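Local atomic coordinates of quinoline 2-oxidoreductase large subunit (Pseudomonas putida, PDB entry 1T3Q), a protein that is the molybdenum-bearing large subunit of quinoline 2-oxidoreductase, a molybdenum hydroxylase of the xanthine dehydrogenase family that probably hydroxylates quinoline next to its ring nitrogen. Residues 677-680 and 681-685; 743-746 and 747-751. All blocks are in the same frame, centred on the assembly; numbering follows the deposited sequence.

Contact 1 (677-680 and 681-685). With MCN (pterin cytosine dinucleotide), chain N.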
ATOM      1  N   GLY B 677       5.137  32.273  -1.858  1.00 16.09           N
ATOM      2  CA  GLY B 677       5.363  31.335  -2.943  1.00 16.31           C
ATOM      3  C   GLY B 677       4.104  31.273  -3.801  1.00 15.32           C
ATOM      4  O   GLY B 677       4.175  31.230  -5.025  1.00 15.81           O
ATOM      5  N   GLN B 678       2.945  31.287  -3.145  1.00 16.96           N
ATOM      6  CA  GLN B 678       1.656  31.246  -3.839  1.00 15.27           C
ATOM      7  C   GLN B 678       1.451  32.499  -4.681  1.00 16.53           C
ATOM      8  O   GLN B 678       0.902  32.438  -5.784  1.00 16.36           O
ATOM      9  CB  GLN B 678       0.521  31.117  -2.821  1.00 15.40           C
ATOM     10  CG  GLN B 678       0.469  29.768  -2.126  1.00 14.97           C
ATOM     11  CD  GLN B 678       0.090  28.655  -3.082  1.00 18.14           C
ATOM     12  OE1 GLN B 678      -1.024  28.627  -3.602  1.00 17.99           O
ATOM     13  NE2 GLN B 678       1.020  27.737  -3.326  1.00 15.15           N
ATOM     14  N   ILE B 679       1.883  33.639  -4.149  1.00 17.04           N
ATOM     15  CA  ILE B 679       1.755  34.902  -4.860  1.00 16.63           C
ATOM     16  C   ILE B 679       2.648  34.927  -6.101  1.00 16.51           C
ATOM     17  O   ILE B 679       2.209  35.320  -7.183  1.00 15.53           O
ATOM     18  CB  ILE B 679       2.125  36.100  -3.944  1.00 16.99           C
ATOM     19  CG1 ILE B 679       1.046  36.298  -2.878  1.00 16.59           C
ATOM     20  CG2 ILE B 679       2.284  37.361  -4.776  1.00 17.97           C
ATOM     21  CD1 ILE B 679       1.433  37.296  -1.792  1.00 18.74           C
ATOM     22  N   ARG B 680       3.906  34.519  -5.952  1.00 15.87           N
ATOM     23  CA  ARG B 680       4.815  34.516  -7.095  1.00 16.05           C
ATOM     24  C   ARG B 680       4.371  33.509  -8.152  1.00 14.95           C
ATOM     25  O   ARG B 680       4.432  33.791  -9.347  1.00 16.71           O
ATOM     26  CB  ARG B 680       6.255  34.228  -6.638  1.00 16.70           C
ATOM     27  CG  ARG B 680       6.828  35.342  -5.766  1.00 17.70           C
ATOM     28  CD  ARG B 680       8.353  35.279  -5.669  1.00 18.55           C
ATOM     29  NE  ARG B 680       8.890  36.495  -5.053  1.00 19.50           N
ATOM     30  CZ  ARG B 680       8.928  36.726  -3.744  1.00 20.47           C
ATOM     31  NH1 ARG B 680       9.429  37.870  -3.295  1.00 21.30           N
ATOM     32  NH2 ARG B 680       8.488  35.813  -2.883  1.00 20.91           N
ATOM     33  N   GLY B 681       3.910  32.345  -7.715  1.00 14.78           N
ATOM     34  CA  GLY B 681       3.454  31.339  -8.663  1.00 14.97           C
ATOM     35  C   GLY B 681       2.264  31.841  -9.461  1.00 15.23           C
ATOM     36  O   GLY B 681       2.193  31.648 -10.679  1.00 14.00           O
ATOM     37  N   GLY B 682       1.325  32.487  -8.771  1.00 14.56           N
ATOM     38  CA  GLY B 682       0.144  33.020  -9.436  1.00 14.00           C
ATOM     39  C   GLY B 682       0.512  34.130 -10.404  1.00 15.48           C
ATOM     40  O   GLY B 682      -0.060  34.234 -11.490  1.00 16.77           O
ATOM     41  N   ILE B 683       1.469  34.968 -10.019  1.00 14.97           N
ATOM     42  CA  ILE B 683       1.902  36.060 -10.882  1.00 14.67           C
ATOM     43  C   ILE B 683       2.519  35.537 -12.180  1.00 14.02           C
ATOM     44  O   ILE B 683       2.300  36.107 -13.251  1.00 14.37           O
ATOM     45  CB  ILE B 683       2.916  36.990 -10.155  1.00 15.19           C
ATOM     46  CG1 ILE B 683       2.170  37.842  -9.117  1.00 15.11           C
ATOM     47  CG2 ILE B 683       3.631  37.897 -11.177  1.00 13.39           C
ATOM     48  CD1 ILE B 683       3.073  38.659  -8.195  1.00 12.88           C
ATOM     49  N   ALA B 684       3.288  34.456 -12.092  1.00 15.43           N
ATOM     50  CA  ALA B 684       3.902  33.886 -13.288  1.00 14.98           C
ATOM     51  C   ALA B 684       2.811  33.380 -14.239  1.00 14.33           C
ATOM     52  O   ALA B 684       2.859  33.627 -15.445  1.00 13.84           O
ATOM     53  CB  ALA B 684       4.851  32.748 -12.911  1.00 13.12           C
ATOM     54  N   GLN B 685       1.825  32.677 -13.698  1.00 15.32           N
ATOM     55  CA  GLN B 685       0.741  32.171 -14.536  1.00 16.87           C
ATOM     56  C   GLN B 685      -0.029  33.324 -15.168  1.00 15.53           C
ATOM     57  O   GLN B 685      -0.511  33.209 -16.297  1.00 17.52           O
ATOM     58  CB  GLN B 685      -0.199  31.271 -13.723  1.00 16.94           C
ATOM     59  CG  GLN B 685       0.403  29.900 -13.417  1.00 17.39           C
ATOM     60  CD  GLN B 685      -0.471  29.055 -12.512  1.00 15.76           C
ATOM     61  OE1 GLN B 685      -1.009  29.547 -11.527  1.00 18.94           O
ATOM     62  NE2 GLN B 685      -0.599  27.770 -12.833  1.00 17.71           N
TER
HETATM   63  N1  MCN N4921      -1.829  29.978   3.326  1.00 16.26           N
HETATM   64  C2  MCN N4921      -1.248  30.455   4.546  1.00 17.71           C
HETATM   65  N3  MCN N4921      -2.009  31.433   5.167  1.00 16.25           N
HETATM   66  C4  MCN N4921      -3.216  31.959   4.718  1.00 15.67           C
HETATM   67  C5  MCN N4921      -3.757  31.441   3.455  1.00 15.91           C
HETATM   68  C6  MCN N4921      -3.073  30.462   2.774  1.00 17.25           C
HETATM   69  O2  MCN N4921      -0.182  30.034   4.938  1.00 17.61           O
HETATM   70  N4  MCN N4921      -3.857  32.885   5.398  1.00 13.95           N
HETATM   71  C1' MCN N4921      -1.016  28.836   2.610  1.00 15.96           C
HETATM   72  C2D MCN N4921      -1.605  27.391   2.948  1.00 19.06           C
HETATM   73  O2' MCN N4921      -0.514  26.405   3.003  1.00 20.10           O
HETATM   74  C3' MCN N4921      -2.614  27.162   1.842  1.00 20.24           C
HETATM   75  C4D MCN N4921      -1.988  27.785   0.616  1.00 18.65           C
HETATM   76  O4D MCN N4921      -1.090  28.878   1.156  1.00 17.65           O
HETATM   77  O3' MCN N4921      -2.838  25.720   1.664  1.00 22.30           O
HETATM   78  C5' MCN N4921      -2.980  28.224  -0.498  1.00 17.83           C
HETATM   79  O5' MCN N4921      -3.943  29.019   0.148  1.00 23.29           O
HETATM   80  PA  MCN N4921      -5.500  28.763   0.109  1.00 20.98           P
HETATM   81  O1A MCN N4921      -5.881  28.316   1.487  1.00 21.80           O
HETATM   82  O2A MCN N4921      -6.071  30.031  -0.503  1.00 24.80           O
HETATM   83  O3A MCN N4921      -5.970  27.658  -0.990  1.00 23.69           O
HETATM   84  PB  MCN N4921      -5.876  26.060  -0.984  1.00 25.09           P
HETATM   85  O1B MCN N4921      -7.276  25.541  -1.031  1.00 25.15           O
HETATM   86  O2B MCN N4921      -4.991  25.569   0.125  1.00 25.71           O
HETATM   87  O3B MCN N4921      -5.112  25.730  -2.355  1.00 25.61           O
HETATM   88  C10 MCN N4921      -5.807  25.690  -3.576  1.00 24.40           C
HETATM   89  C9' MCN N4921      -5.427  26.939  -4.301  1.00 23.70           C
HETATM   90  C8' MCN N4921      -6.136  26.830  -5.671  1.00 24.73           C
HETATM   91  S8' MCN N4921      -7.922  26.789  -5.605  1.00 26.68           S
HETATM   92  C7' MCN N4921      -5.541  26.794  -6.866  1.00 24.68           C
HETATM   93  S7' MCN N4921      -6.378  26.648  -8.436  1.00 23.51           S
HETATM   94  C6' MCN N4921      -3.975  26.804  -6.901  1.00 19.96           C
HETATM   95  C7  MCN N4921      -3.417  27.488  -5.682  1.00 21.70           C
HETATM   96  O9' MCN N4921      -3.936  26.920  -4.491  1.00 25.06           O
HETATM   97  N5' MCN N4921      -3.569  25.361  -7.161  1.00 19.96           N
HETATM   98  C4A MCN N4921      -2.165  25.226  -6.820  1.00 19.82           C
HETATM   99  N8' MCN N4921      -1.921  27.355  -5.646  1.00 21.01           N
HETATM  100  C4B MCN N4921      -1.344  26.155  -6.156  1.00 21.18           C
HETATM  101  N1' MCN N4921       0.027  25.980  -5.840  1.00 20.95           N
HETATM  102  C2' MCN N4921       0.555  24.798  -6.234  1.00 21.14           C
HETATM  103  N2' MCN N4921       1.863  24.589  -5.969  1.00 21.33           N
HETATM  104  N3' MCN N4921      -0.179  23.813  -6.865  1.00 20.91           N
HETATM  105  C4' MCN N4921      -1.579  23.913  -7.205  1.00 21.48           C
HETATM  106  O4' MCN N4921      -2.150  23.004  -7.757  1.00 19.82           O
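Gly677 to Gln685 form regular alpha helix, each of the four residues from Gly677 to Arg680 giving its carbonyl to the N-H four places on, as in Gly681 N to Gly677 O at 2.9 Å and Ile683 N to Ile679 O at 3.0 Å. On one flank Ile679 and Ile683, a turn apart, lie side by side and point the same way, CG2 of Ile679 meeting CD1 of Ile683 at 3.7 Å. Both put CG1 anti to the carbonyl carbon, and this leads Ile683 CG1 back along the helix to 3.2 Å from Ile679 O. Branched aliphatic chains suit this flank, since strands 655-665 and 722-726 cover it. Gln678 leaves the helix in another direction, toward the pterin cytosine dinucleotide. Its chain folds at chi2 (-68°) and brings the amide against the pterin. There Gln678 NE2 donates to N1' of the cofactor at 3.2 Å, the N-H pointing fairly straight at the nitrogen. The other end of the amide, Gln678 OE1, lies beside cofactor N8' at 2.6 Å. A glutamine suits the place because its amide supplies the N-H for N1'. Its CG also rests 3.7 Å from the ribose oxygen O4D of the cofactor. Arg680 is extended from CG to NE and reaches the subunit boundary, where NE forms a salt bridge with Glu148 of the small subunit; NH2 pairs with Glu676. Farther along, Gln685 OE1 accepts a bond from Arg371, a residue of the molybdenum pocket. The whole is a buried helix of the molybdopterin-binding region, one side packed on a beta sheet and another offering Gln678 to the pterin of a molybdenum hydroxylase.

Contact 2 (743-746 and 747-751). With SMO (dioxosulfidomolybdenum(VI) ion), chain O.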
ATOM      1  N   GLU B 743      -5.736  31.721  -5.068  1.00 18.37           N
ATOM      2  CA  GLU B 743      -6.035  32.231  -6.402  1.00 19.18           C
ATOM      3  C   GLU B 743      -5.793  33.713  -6.616  1.00 17.84           C
ATOM      4  O   GLU B 743      -5.820  34.179  -7.754  1.00 18.42           O
ATOM      5  CB  GLU B 743      -7.498  31.959  -6.744  1.00 20.02           C
ATOM      6  CG  GLU B 743      -7.889  30.505  -6.779  1.00 23.51           C
ATOM      7  CD  GLU B 743      -9.390  30.351  -6.842  1.00 27.19           C
ATOM      8  OE1 GLU B 743     -10.041  30.506  -5.786  1.00 28.33           O
ATOM      9  OE2 GLU B 743      -9.921  30.106  -7.946  1.00 27.07           O
ATOM     10  N   SER B 744      -5.561  34.448  -5.531  1.00 19.61           N
ATOM     11  CA  SER B 744      -5.387  35.899  -5.592  1.00 17.82           C
ATOM     12  C   SER B 744      -4.641  36.488  -6.787  1.00 18.68           C
ATOM     13  O   SER B 744      -5.179  37.346  -7.487  1.00 17.12           O
ATOM     14  CB  SER B 744      -4.750  36.414  -4.293  1.00 18.94           C
ATOM     15  OG  SER B 744      -3.425  35.932  -4.131  1.00 20.38           O
ATOM     16  N   ALA B 745      -3.414  36.036  -7.028  1.00 17.25           N
ATOM     17  CA  ALA B 745      -2.624  36.576  -8.124  1.00 17.56           C
ATOM     18  C   ALA B 745      -3.204  36.304  -9.510  1.00 16.88           C
ATOM     19  O   ALA B 745      -3.015  37.104 -10.420  1.00 16.89           O
ATOM     20  CB  ALA B 745      -1.189  36.052  -8.042  1.00 18.79           C
ATOM     21  N   MET B 746      -3.891  35.180  -9.684  1.00 17.42           N
ATOM     22  CA  MET B 746      -4.464  34.871 -10.995  1.00 18.20           C
ATOM     23  C   MET B 746      -5.795  35.572 -11.213  1.00 19.60           C
ATOM     24  O   MET B 746      -6.360  35.542 -12.307  1.00 17.86           O
ATOM     25  CB  MET B 746      -4.618  33.359 -11.191  1.00 18.93           C
ATOM     26  CG  MET B 746      -3.470  32.737 -11.998  1.00 18.81           C
ATOM     27  SD  MET B 746      -3.257  33.503 -13.641  1.00 17.88           S
ATOM     28  CE  MET B 746      -4.662  32.782 -14.515  1.00 21.71           C
ATOM     29  N   ILE B 747      -6.301  36.207 -10.166  1.00 19.15           N
ATOM     30  CA  ILE B 747      -7.541  36.954 -10.299  1.00 19.66           C
ATOM     31  C   ILE B 747      -7.153  38.368 -10.711  1.00 18.88           C
ATOM     32  O   ILE B 747      -7.694  38.924 -11.661  1.00 19.92           O
ATOM     33  CB  ILE B 747      -8.307  37.054  -8.953  1.00 19.17           C
ATOM     34  CG1 ILE B 747      -8.883  35.691  -8.564  1.00 18.68           C
ATOM     35  CG2 ILE B 747      -9.411  38.103  -9.053  1.00 20.68           C
ATOM     36  CD1 ILE B 747      -9.513  35.678  -7.190  1.00 19.28           C
ATOM     37  N   SER B 748      -6.170  38.914 -10.001  1.00 18.65           N
ATOM     38  CA  SER B 748      -5.721  40.289 -10.188  1.00 17.24           C
ATOM     39  C   SER B 748      -4.475  40.584 -11.028  1.00 17.15           C
ATOM     40  O   SER B 748      -4.471  41.534 -11.804  1.00 15.88           O
ATOM     41  CB  SER B 748      -5.559  40.921  -8.800  1.00 18.39           C
ATOM     42  OG  SER B 748      -5.004  42.220  -8.861  1.00 18.86           O
ATOM     43  N   ALA B 749      -3.412  39.800 -10.879  1.00 18.12           N
ATOM     44  CA  ALA B 749      -2.204  40.076 -11.653  1.00 17.88           C
ATOM     45  C   ALA B 749      -2.431  40.158 -13.172  1.00 15.25           C
ATOM     46  O   ALA B 749      -1.805  40.968 -13.851  1.00 13.81           O
ATOM     47  CB  ALA B 749      -1.116  39.044 -11.329  1.00 18.33           C
ATOM     48  N   PRO B 750      -3.325  39.328 -13.732  1.00 16.03           N
ATOM     49  CA  PRO B 750      -3.499  39.452 -15.182  1.00 16.52           C
ATOM     50  C   PRO B 750      -3.992  40.849 -15.556  1.00 16.62           C
ATOM     51  O   PRO B 750      -3.608  41.405 -16.585  1.00 16.67           O
ATOM     52  CB  PRO B 750      -4.530  38.373 -15.503  1.00 17.32           C
ATOM     53  CG  PRO B 750      -4.283  37.334 -14.430  1.00 15.40           C
ATOM     54  CD  PRO B 750      -4.103  38.196 -13.200  1.00 15.15           C
ATOM     55  N   ALA B 751      -4.852  41.411 -14.712  1.00 16.86           N
ATOM     56  CA  ALA B 751      -5.396  42.736 -14.957  1.00 16.66           C
ATOM     57  C   ALA B 751      -4.281  43.776 -14.938  1.00 17.63           C
ATOM     58  O   ALA B 751      -4.268  44.695 -15.749  1.00 17.08           O
ATOM     59  CB  ALA B 751      -6.458  43.070 -13.906  1.00 17.46           C
TER
HETATM   60  S   SMO O4923      -9.274  26.757  -9.855  1.00 28.67           S
HETATM   61 MO   SMO O4923      -8.726  26.308  -7.841  1.00 26.76          MO
HETATM   62  OM2 SMO O4923     -10.299  27.019  -7.626  1.00 28.79           O
HETATM   63  OM1 SMO O4923      -8.858  24.620  -7.837  1.00 27.66           O
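Glu743, a residue of the molybdenum pocket of this hydroxylase, leads by its backbone into helix 744-761, whose bonds tie 743-746 to 747-751 through Ile747 and Ser748. Ser744 O takes two N-H groups: Ser748 N at 3.1 Å, almost in line with the carbonyl bond, and Ile747 N, which comes from well above the carbonyl plane with a C=O...N angle of 113°. A weak bond from Ile747 N to Glu743 O, at 3.2 Å, joins the glutamate's backbone to this turn. Its side chain goes the other way: extended beyond CG (chi2 168°), it carries OE2 to 3.1 Å from OM2 of the dioxosulfidomolybdenum ion. Gly372 N donates to the same OE2 and helps fix the carboxylate, while a glycerol, probably from the crystallisation liquor, bonds to OE1. With an alanine here in place of Glu743, Gly372 N is likely to lose this acceptor and a gap to open beside the molybdenum oxygen OM2. Ser748 is a small polar residue in a buried place, and its hydroxyl is satisfied by Ser461 and His642. Ala745 is small enough for helix 672-692 to lie close. Pro750, having no N-H, cannot continue the helical bonding, and the helix is kinked here. Its ring lies across the bent side chain of Met746 at about a right angle, Met746 SD standing 4.0 Å from Pro750 CG.

In the fold
Contact 1 comes first along the chain, on helix 672-692, and contact 2 follows on helix 744-761, with strand 722-726 between them in sequence; their centres are 9 Å apart. The two helices pack directly: the methyl CB of Ala745 sits 3.5 Å from Ile683 N, and Met746 SD is 3.6 Å from Gln685 C. Both adjoin the four-stranded mixed sheet that includes strands 454-467 and 655-665, contact 1 meeting the latter and contact 2 the former. Together they serve one active site from neighbouring helices, 677-685 contributing Gln678 to the pterin's surroundings and 743-751 placing the Glu743 carboxylate beside the oxygen OM2 of the molybdenum group, while contact 1 also borders the small subunit.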